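Local coordinates for protein F420-dependent methylenetetrahydromethanopterin dehydrogenase (Methanopyrus kandleri, PDB 3IQF) that catalyses the reversible, coenzyme F420-dependent reduction of methenyl-tetrahydromethanopterin to methylene-tetrahydromethanopterin, a one-carbon step of methanogenesis from carbon dioxide, at residues Ala123-Arg128 with Ile139-Leu144; Ser217-Phe222 with Val231-Ser236. All coordinates share one frame; numbering follows the deposited sequence.

Interaction 1 of 2, residues Ala123-Arg128 with Ile139-Leu144; sequences AMLGAR and IYNADL. With E4M (1-{4-[(6S,6aR,7R)-3-amino-6,7-dimethyl-1-oxo-1,2,5,6,6a,7-hexahydro-8H-imidazo[1,5-f]pteridin-10-ium-8-yl]phenyl}-1-deoxy-5-O-{5-O-[(S)-{[(1S)-1,3-dicarboxypropyl]oxy}(hydroxy)phosphoryl]-alpha-D-ribofuranosyl}-D-ribitol), chain M.
Y140 meets L125 and A123 because its CG stands anti to its backbone N (chi1 178°), which sends the ring off helix 134-150 to the loop 123-128. The backbone of L125 puts CB over the Y140 ring, 3.6 Å from the centroid, as a CH-pi contact; with CG between backbone N and carbonyl carbon (chi1 49°), the branches lie against the pterin part of E4M, CG coming 3.4 Å from C4A. The phenol OH gives its hydrogen to A123 O over 2.7 Å, arriving from well above the carbonyl plane. Were Y140 an alanine, A123 O would probably lose this donor and L125 CB the flat surface beneath it. Next to Y140, N141 OD1 accepts from E4M NA2 at 2.8 Å, and its ND2 is held by M137 O. Further along the loop, A127 O takes a hydrogen bond from E4M OX2 at 2.8 Å, and two weak bonds run from R128 NH2 to OX5 and O4J. L125, on the loop after strand 115-119, thus lies between the pterin and Y140 of helix 134-150, with V213 and A214 of helix 197-223 against A123 and H238 of helix 227-257 against L125 and Y140.

Interaction 2 of 2, residues Ser217-Phe222 with Val231-Ser236; sequences SVEGCF and VPIVAS. With E4M (1-{4-[(6S,6aR,7R)-3-amino-6,7-dimethyl-1-oxo-1,2,5,6,6a,7-hexahydro-8H-imidazo[1,5-f]pteridin-10-ium-8-yl]phenyl}-1-deoxy-5-O-{5-O-[(S)-{[(1S)-1,3-dicarboxypropyl]oxy}(hydroxy)phosphoryl]-alpha-D-ribofuranosyl}-D-ribitol), chain M.
G220 lies against I233 and V234, and the apolar packing here is built on that bare backbone. I233 CG2 and V234 CG1 each come to 3.7 Å from G220 CA, one methyl from each of two successive residues. The fit is close enough that a CB on G220 would clash with V234 CG1, and the axes of the two short helical segments approach to 8.2 Å. I233 CG2 reaches G220 by standing anti to its own backbone N, while CG1 stands beside that N and CD1 meets E219 OE2. A looser apolar touch, 4.2 Å from C221 SG to V234 CG1, extends the packing beyond the glycine.

The polar side chains find their partners away from the glycine contact. E219 is extended, and its side chain crosses that of I233 at about a right angle, OE2 passing 3.6 Å from I233 CD1. Its carboxylate is spoken for by another subunit: OE1 makes a salt bridge with R185 and OE2 a hydrogen bond with N186, both of the third subunit. Within helix 227-257, S236 OG turns back to donate to I233 O.

On the ligand side, C221 O accepts a hydrogen bond from E4M OX4 at 3.2 Å, and C221 CB lies at the same distance from OX2. F222 CE1 and CZ rest near CX1, so the ligand's ribitol chain runs along this end of the helix.

Helices 197-223 and 227-257 are joined by a short connection, their segments running at 150° to one another. The pair is an antiparallel helical hairpin in which G220, having no side chain, lets the backbones come close, G220 and V234 being the nearest CA pair; helix 197-223 also lines the E4M site.

How the interactions relate
Interaction 1 closes before interaction 2 opens along the chain, and their centres lie 11 Å apart on the same side of the chain's centre. The first joins the loop after strand 115-119 of the parallel sheet to helix 134-150; the second pairs helices 197-223 and 227-257. They meet directly: M124 O is 2.7 Å from S217 OG and R128 NE is 2.8 Å from G220 O, both probable hydrogen bonds, so the loop 123-128 is tied to helix 197-223 at two points. Both touch E4M, interaction 1 from the pterin to the sugars and interaction 2 at the ribitol chain. The loop and helix 197-223 therefore line one binding site together, with helix 227-257 packed against the latter, and both contacts also reach the second subunit.

Interaction 1 of 2, residues Ala123-Arg128 with Ile139-Leu144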
loop_
_atom_site.group_PDB
_atom_site.type_symbol
_atom_site.label_atom_id
_atom_site.label_comp_id
_atom_site.label_asym_id
_atom_site.label_seq_id
_atom_site.Cartn_x
_atom_site.Cartn_y
_atom_site.Cartn_z
ATOM N N ALA A 123 -5.265 24.438 3.266
ATOM C CA ALA A 123 -3.972 25.071 2.966
ATOM C C ALA A 123 -3.892 25.603 1.555
ATOM O O ALA A 123 -4.401 24.972 0.637
ATOM C CB ALA A 123 -2.872 24.081 3.170
ATOM N N MET A 124 -3.213 26.742 1.374
ATOM C CA MET A 124 -2.919 27.210 0.024
ATOM C C MET A 124 -2.027 26.202 -0.714
ATOM O O MET A 124 -1.085 25.659 -0.137
ATOM C CB MET A 124 -2.224 28.558 0.032
ATOM C CG MET A 124 -2.020 29.110 -1.364
ATOM S SD MET A 124 -1.048 30.617 -1.382
ATOM C CE MET A 124 0.601 30.028 -1.074
ATOM N N LEU A 125 -2.326 26.018 -1.995
ATOM C CA LEU A 125 -1.574 25.112 -2.852
ATOM C C LEU A 125 -0.338 25.797 -3.476
ATOM O O LEU A 125 -0.068 26.972 -3.242
ATOM C CB LEU A 125 -2.494 24.488 -3.922
ATOM C CG LEU A 125 -3.422 25.384 -4.755
ATOM C CD1 LEU A 125 -2.609 26.363 -5.579
ATOM C CD2 LEU A 125 -4.320 24.535 -5.649
ATOM N N GLY A 126 0.402 25.030 -4.277
ATOM C CA GLY A 126 1.700 25.434 -4.804
ATOM C C GLY A 126 1.536 26.140 -6.137
ATOM O O GLY A 126 1.838 25.595 -7.206
ATOM N N ALA A 127 1.035 27.356 -6.070
ATOM C CA ALA A 127 0.572 28.089 -7.262
ATOM C C ALA A 127 1.715 28.814 -8.028
ATOM O O ALA A 127 1.807 30.062 -8.053
ATOM C CB ALA A 127 -0.556 29.090 -6.856
ATOM N N ARG A 128 2.573 28.008 -8.656
ATOM C CA ARG A 128 3.608 28.491 -9.551
ATOM C C ARG A 128 3.348 27.856 -10.909
ATOM O O ARG A 128 3.059 26.653 -10.984
ATOM C CB ARG A 128 4.993 28.074 -9.049
ATOM C CG ARG A 128 5.487 28.818 -7.812
ATOM C CD ARG A 128 5.783 30.271 -8.128
ATOM N NE ARG A 128 6.646 30.867 -7.131
ATOM C CZ ARG A 128 7.244 32.033 -7.250
ATOM N NH1 ARG A 128 8.026 32.433 -6.266
ATOM N NH2 ARG A 128 7.079 32.797 -8.332
ATOM N N ILE A 139 -6.049 17.597 -8.624
ATOM C CA ILE A 139 -5.471 16.544 -7.781
ATOM C C ILE A 139 -5.273 17.015 -6.340
ATOM O O ILE A 139 -5.679 16.347 -5.418
ATOM C CB ILE A 139 -4.162 16.046 -8.332
ATOM C CG1 ILE A 139 -4.439 15.279 -9.613
ATOM C CG2 ILE A 139 -3.405 15.137 -7.309
ATOM C CD1 ILE A 139 -3.185 14.830 -10.299
ATOM N N TYR A 140 -4.673 18.176 -6.158
ATOM C CA TYR A 140 -4.506 18.705 -4.807
ATOM C C TYR A 140 -5.844 18.879 -4.106
ATOM O O TYR A 140 -5.976 18.602 -2.933
ATOM C CB TYR A 140 -3.820 20.073 -4.865
ATOM C CG TYR A 140 -3.627 20.735 -3.542
ATOM C CD1 TYR A 140 -2.425 20.616 -2.848
ATOM C CD2 TYR A 140 -4.623 21.557 -3.004
ATOM C CE1 TYR A 140 -2.218 21.303 -1.647
ATOM C CE2 TYR A 140 -4.438 22.217 -1.799
ATOM C CZ TYR A 140 -3.241 22.078 -1.127
ATOM O OH TYR A 140 -3.077 22.736 0.065
ATOM N N ASN A 141 -6.807 19.462 -4.816
ATOM C CA ASN A 141 -8.136 19.640 -4.261
ATOM C C ASN A 141 -8.778 18.315 -3.902
ATOM O O ASN A 141 -9.531 18.238 -2.948
ATOM C CB ASN A 141 -9.017 20.489 -5.212
ATOM C CG ASN A 141 -8.869 21.961 -4.941
ATOM O OD1 ASN A 141 -9.535 22.476 -4.063
ATOM N ND2 ASN A 141 -7.955 22.638 -5.645
ATOM N N ALA A 142 -8.501 17.265 -4.661
ATOM C CA ALA A 142 -9.040 15.950 -4.307
ATOM C C ALA A 142 -8.451 15.464 -2.986
ATOM O O ALA A 142 -9.171 14.949 -2.139
ATOM C CB ALA A 142 -8.782 14.916 -5.417
ATOM N N ASP A 143 -7.128 15.582 -2.843
ATOM C CA ASP A 143 -6.434 15.179 -1.606
ATOM C C ASP A 143 -6.920 16.010 -0.409
ATOM O O ASP A 143 -7.251 15.466 0.657
ATOM C CB ASP A 143 -4.899 15.286 -1.780
ATOM C CG ASP A 143 -4.304 14.123 -2.668
ATOM O OD1 ASP A 143 -4.972 13.096 -2.826
ATOM O OD2 ASP A 143 -3.162 14.224 -3.200
ATOM N N LEU A 144 -7.003 17.321 -0.590
ATOM C CA LEU A 144 -7.478 18.165 0.487
ATOM C C LEU A 144 -8.924 17.844 0.914
ATOM O O LEU A 144 -9.241 17.834 2.108
ATOM C CB LEU A 144 -7.412 19.594 0.069
ATOM C CG LEU A 144 -7.906 20.617 1.071
ATOM C CD1 LEU A 144 -7.042 20.711 2.349
ATOM C CD2 LEU A 144 -7.934 21.932 0.294
HETATM N N1 E4M M . -7.919 25.395 -4.346
HETATM C C2 E4M M . -7.708 25.260 -3.021
HETATM N N3 E4M M . -6.793 26.059 -2.393
HETATM C C4 E4M M . -6.071 26.993 -3.081
HETATM N N5 E4M M . -5.620 28.026 -5.284
HETATM C C6 E4M M . -6.365 28.602 -6.400
HETATM C C7 E4M M . -6.770 27.390 -7.250
HETATM N N8 E4M M . -7.441 26.399 -6.405
HETATM C C9 E4M M . -5.391 29.639 -7.033
HETATM P PA E4M M . 8.854 34.689 -14.654
HETATM C C10 E4M M . -4.763 29.101 -4.851
HETATM N N10 E4M M . -4.593 30.104 -5.878
HETATM C C11 E4M M . -1.272 32.727 -5.911
HETATM C C12 E4M M . -1.900 32.375 -7.106
HETATM C C13 E4M M . -2.984 31.504 -7.089
HETATM C C14 E4M M . -3.475 30.991 -5.891
HETATM C C15 E4M M . -2.847 31.350 -4.673
HETATM C C16 E4M M . -1.745 32.199 -4.697
HETATM O O2A E4M M . 7.570 35.073 -15.401
HETATM C C1J E4M M . 4.558 33.547 -11.126
HETATM O O1A E4M M . 9.836 33.802 -15.408
HETATM C C2J E4M M . 4.229 32.427 -12.112
HETATM O O2J E4M M . 3.202 31.571 -11.618
HETATM O O3A E4M M . 9.494 35.800 -13.850
HETATM C C3J E4M M . 5.557 31.731 -12.361
HETATM O O3J E4M M . 5.823 30.718 -11.422
HETATM C C4A E4M M . -6.288 27.111 -4.459
HETATM C C4J E4M M . 6.566 32.839 -12.131
HETATM O O4J E4M M . 5.959 33.787 -11.251
HETATM C C5J E4M M . 6.880 33.547 -13.428
HETATM O O5J E4M M . 8.288 33.686 -13.514
HETATM C C7M E4M M . -7.701 27.763 -8.415
HETATM C C8A E4M M . -7.225 26.300 -5.074
HETATM C C9M E4M M . -6.155 30.786 -7.718
HETATM N NA2 E4M M . -8.436 24.344 -2.338
HETATM O OH4 E4M M . -5.213 27.714 -2.495
HETATM C CX1 E4M M . -0.076 33.661 -5.921
HETATM C CX2 E4M M . 1.069 33.153 -6.784
HETATM O OX2 E4M M . 1.743 32.064 -6.128
HETATM C CX3 E4M M . 2.114 34.242 -7.011
HETATM O OX3 E4M M . 1.596 35.375 -7.709
HETATM C CX4 E4M M . 3.286 33.656 -7.778
HETATM O OX4 E4M M . 4.435 34.447 -7.495
HETATM C CX5 E4M M . 3.061 33.583 -9.271
HETATM O OX5 E4M M . 4.319 33.164 -9.789
#

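Interaction 2 of 2, residues Ser217-Phe222 with Val231-Ser236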
loop_
_atom_site.group_PDB
_atom_site.type_symbol
_atom_site.label_atom_id
_atom_site.label_comp_id
_atom_site.label_asym_id
_atom_site.label_seq_id
_atom_site.Cartn_x
_atom_site.Cartn_y
_atom_site.Cartn_z
ATOM N N SER A 217 3.923 26.112 0.771
ATOM C CA SER A 217 3.353 26.810 -0.368
ATOM C C SER A 217 3.680 28.301 -0.344
ATOM O O SER A 217 4.102 28.880 -1.352
ATOM C CB SER A 217 1.829 26.598 -0.406
ATOM O OG SER A 217 1.505 25.252 -0.744
ATOM N N VAL A 218 3.490 28.915 0.809
ATOM C CA VAL A 218 3.835 30.327 1.010
ATOM C C VAL A 218 5.316 30.602 0.763
ATOM O O VAL A 218 5.665 31.552 0.074
ATOM C CB VAL A 218 3.422 30.808 2.401
ATOM C CG1 VAL A 218 4.131 32.129 2.770
ATOM C CG2 VAL A 218 1.911 30.952 2.458
ATOM N N GLU A 219 6.195 29.767 1.309
ATOM C CA GLU A 219 7.614 29.899 0.996
ATOM C C GLU A 219 7.850 29.795 -0.516
ATOM O O GLU A 219 8.509 30.637 -1.108
ATOM C CB GLU A 219 8.460 28.847 1.724
ATOM C CG GLU A 219 9.969 29.033 1.513
ATOM C CD GLU A 219 10.806 27.870 2.046
ATOM O OE1 GLU A 219 10.350 27.173 2.981
ATOM O OE2 GLU A 219 11.924 27.661 1.528
ATOM N N GLY A 220 7.292 28.778 -1.145
ATOM C CA GLY A 220 7.519 28.576 -2.578
ATOM C C GLY A 220 6.896 29.634 -3.479
ATOM O O GLY A 220 7.426 29.959 -4.553
ATOM N N CYS A 221 5.770 30.194 -3.069
ATOM C CA CYS A 221 5.066 31.162 -3.933
ATOM C C CYS A 221 5.432 32.603 -3.689
ATOM O O CYS A 221 5.385 33.399 -4.641
ATOM C CB CYS A 221 3.566 31.030 -3.770
ATOM S SG CYS A 221 2.981 29.535 -4.457
ATOM N N PHE A 222 5.768 32.946 -2.438
ATOM C CA PHE A 222 5.958 34.345 -2.045
ATOM C C PHE A 222 7.349 34.719 -1.533
ATOM O O PHE A 222 7.680 35.911 -1.473
ATOM C CB PHE A 222 4.934 34.740 -0.967
ATOM C CG PHE A 222 3.490 34.618 -1.412
ATOM C CD1 PHE A 222 3.012 35.381 -2.464
ATOM C CD2 PHE A 222 2.621 33.782 -0.760
ATOM C CE1 PHE A 222 1.689 35.279 -2.877
ATOM C CE2 PHE A 222 1.284 33.668 -1.163
ATOM C CZ PHE A 222 0.821 34.415 -2.216
ATOM N N VAL A 231 10.251 25.573 -7.512
ATOM C CA VAL A 231 9.433 24.508 -8.146
ATOM C C VAL A 231 9.451 23.250 -7.256
ATOM O O VAL A 231 8.388 22.712 -6.906
ATOM C CB VAL A 231 9.811 24.237 -9.642
ATOM C CG1 VAL A 231 8.914 23.209 -10.246
ATOM C CG2 VAL A 231 9.682 25.540 -10.473
ATOM N N PRO A 232 10.657 22.771 -6.878
ATOM C CA PRO A 232 10.681 21.650 -5.898
ATOM C C PRO A 232 9.936 21.933 -4.599
ATOM O O PRO A 232 9.239 21.075 -4.092
ATOM C CB PRO A 232 12.168 21.464 -5.601
ATOM C CG PRO A 232 12.878 22.036 -6.781
ATOM C CD PRO A 232 12.005 23.130 -7.360
ATOM N N ILE A 233 10.095 23.141 -4.055
ATOM C CA ILE A 233 9.414 23.497 -2.818
ATOM C C ILE A 233 7.867 23.365 -2.958
ATOM O O ILE A 233 7.224 22.706 -2.153
ATOM C CB ILE A 233 9.831 24.898 -2.319
ATOM C CG1 ILE A 233 11.293 24.882 -1.875
ATOM C CG2 ILE A 233 8.888 25.389 -1.200
ATOM C CD1 ILE A 233 11.925 26.230 -1.828
ATOM N N VAL A 234 7.272 23.966 -3.985
ATOM C CA VAL A 234 5.813 23.847 -4.147
ATOM C C VAL A 234 5.345 22.412 -4.418
ATOM O O VAL A 234 4.336 21.985 -3.894
ATOM C CB VAL A 234 5.232 24.876 -5.188
ATOM C CG1 VAL A 234 5.615 26.308 -4.793
ATOM C CG2 VAL A 234 5.640 24.581 -6.652
ATOM N N ALA A 235 6.112 21.661 -5.197
ATOM C CA ALA A 235 5.815 20.269 -5.434
ATOM C C ALA A 235 5.868 19.432 -4.175
ATOM O O ALA A 235 5.101 18.495 -4.015
ATOM C CB ALA A 235 6.796 19.728 -6.446
ATOM N N SER A 236 6.784 19.750 -3.260
ATOM C CA SER A 236 6.890 18.997 -2.019
ATOM C C SER A 236 5.657 19.218 -1.145
ATOM O O SER A 236 5.203 18.299 -0.466
ATOM C CB SER A 236 8.174 19.364 -1.251
ATOM O OG SER A 236 8.159 20.732 -0.854
HETATM N N1 E4M M . -7.919 25.395 -4.346
HETATM C C2 E4M M . -7.708 25.260 -3.021
HETATM N N3 E4M M . -6.793 26.059 -2.393
HETATM C C4 E4M M . -6.071 26.993 -3.081
HETATM N N5 E4M M . -5.620 28.026 -5.284
HETATM C C6 E4M M . -6.365 28.602 -6.400
HETATM C C7 E4M M . -6.770 27.390 -7.250
HETATM N N8 E4M M . -7.441 26.399 -6.405
HETATM C C9 E4M M . -5.391 29.639 -7.033
HETATM P PA E4M M . 8.854 34.689 -14.654
HETATM C C10 E4M M . -4.763 29.101 -4.851
HETATM N N10 E4M M . -4.593 30.104 -5.878
HETATM C C11 E4M M . -1.272 32.727 -5.911
HETATM C C12 E4M M . -1.900 32.375 -7.106
HETATM C C13 E4M M . -2.984 31.504 -7.089
HETATM C C14 E4M M . -3.475 30.991 -5.891
HETATM C C15 E4M M . -2.847 31.350 -4.673
HETATM C C16 E4M M . -1.745 32.199 -4.697
HETATM O O2A E4M M . 7.570 35.073 -15.401
HETATM C C1J E4M M . 4.558 33.547 -11.126
HETATM O O1A E4M M . 9.836 33.802 -15.408
HETATM C C2J E4M M . 4.229 32.427 -12.112
HETATM O O2J E4M M . 3.202 31.571 -11.618
HETATM O O3A E4M M . 9.494 35.800 -13.850
HETATM C C3J E4M M . 5.557 31.731 -12.361
HETATM O O3J E4M M . 5.823 30.718 -11.422
HETATM C C4A E4M M . -6.288 27.111 -4.459
HETATM C C4J E4M M . 6.566 32.839 -12.131
HETATM O O4J E4M M . 5.959 33.787 -11.251
HETATM C C5J E4M M . 6.880 33.547 -13.428
HETATM O O5J E4M M . 8.288 33.686 -13.514
HETATM C C7M E4M M . -7.701 27.763 -8.415
HETATM C C8A E4M M . -7.225 26.300 -5.074
HETATM C C9M E4M M . -6.155 30.786 -7.718
HETATM N NA2 E4M M . -8.436 24.344 -2.338
HETATM O OH4 E4M M . -5.213 27.714 -2.495
HETATM C CX1 E4M M . -0.076 33.661 -5.921
HETATM C CX2 E4M M . 1.069 33.153 -6.784
HETATM O OX2 E4M M . 1.743 32.064 -6.128
HETATM C CX3 E4M M . 2.114 34.242 -7.011
HETATM O OX3 E4M M . 1.596 35.375 -7.709
HETATM C CX4 E4M M . 3.286 33.656 -7.778
HETATM O OX4 E4M M . 4.435 34.447 -7.495
HETATM C CX5 E4M M . 3.061 33.583 -9.271
HETATM O OX5 E4M M . 4.319 33.164 -9.789
#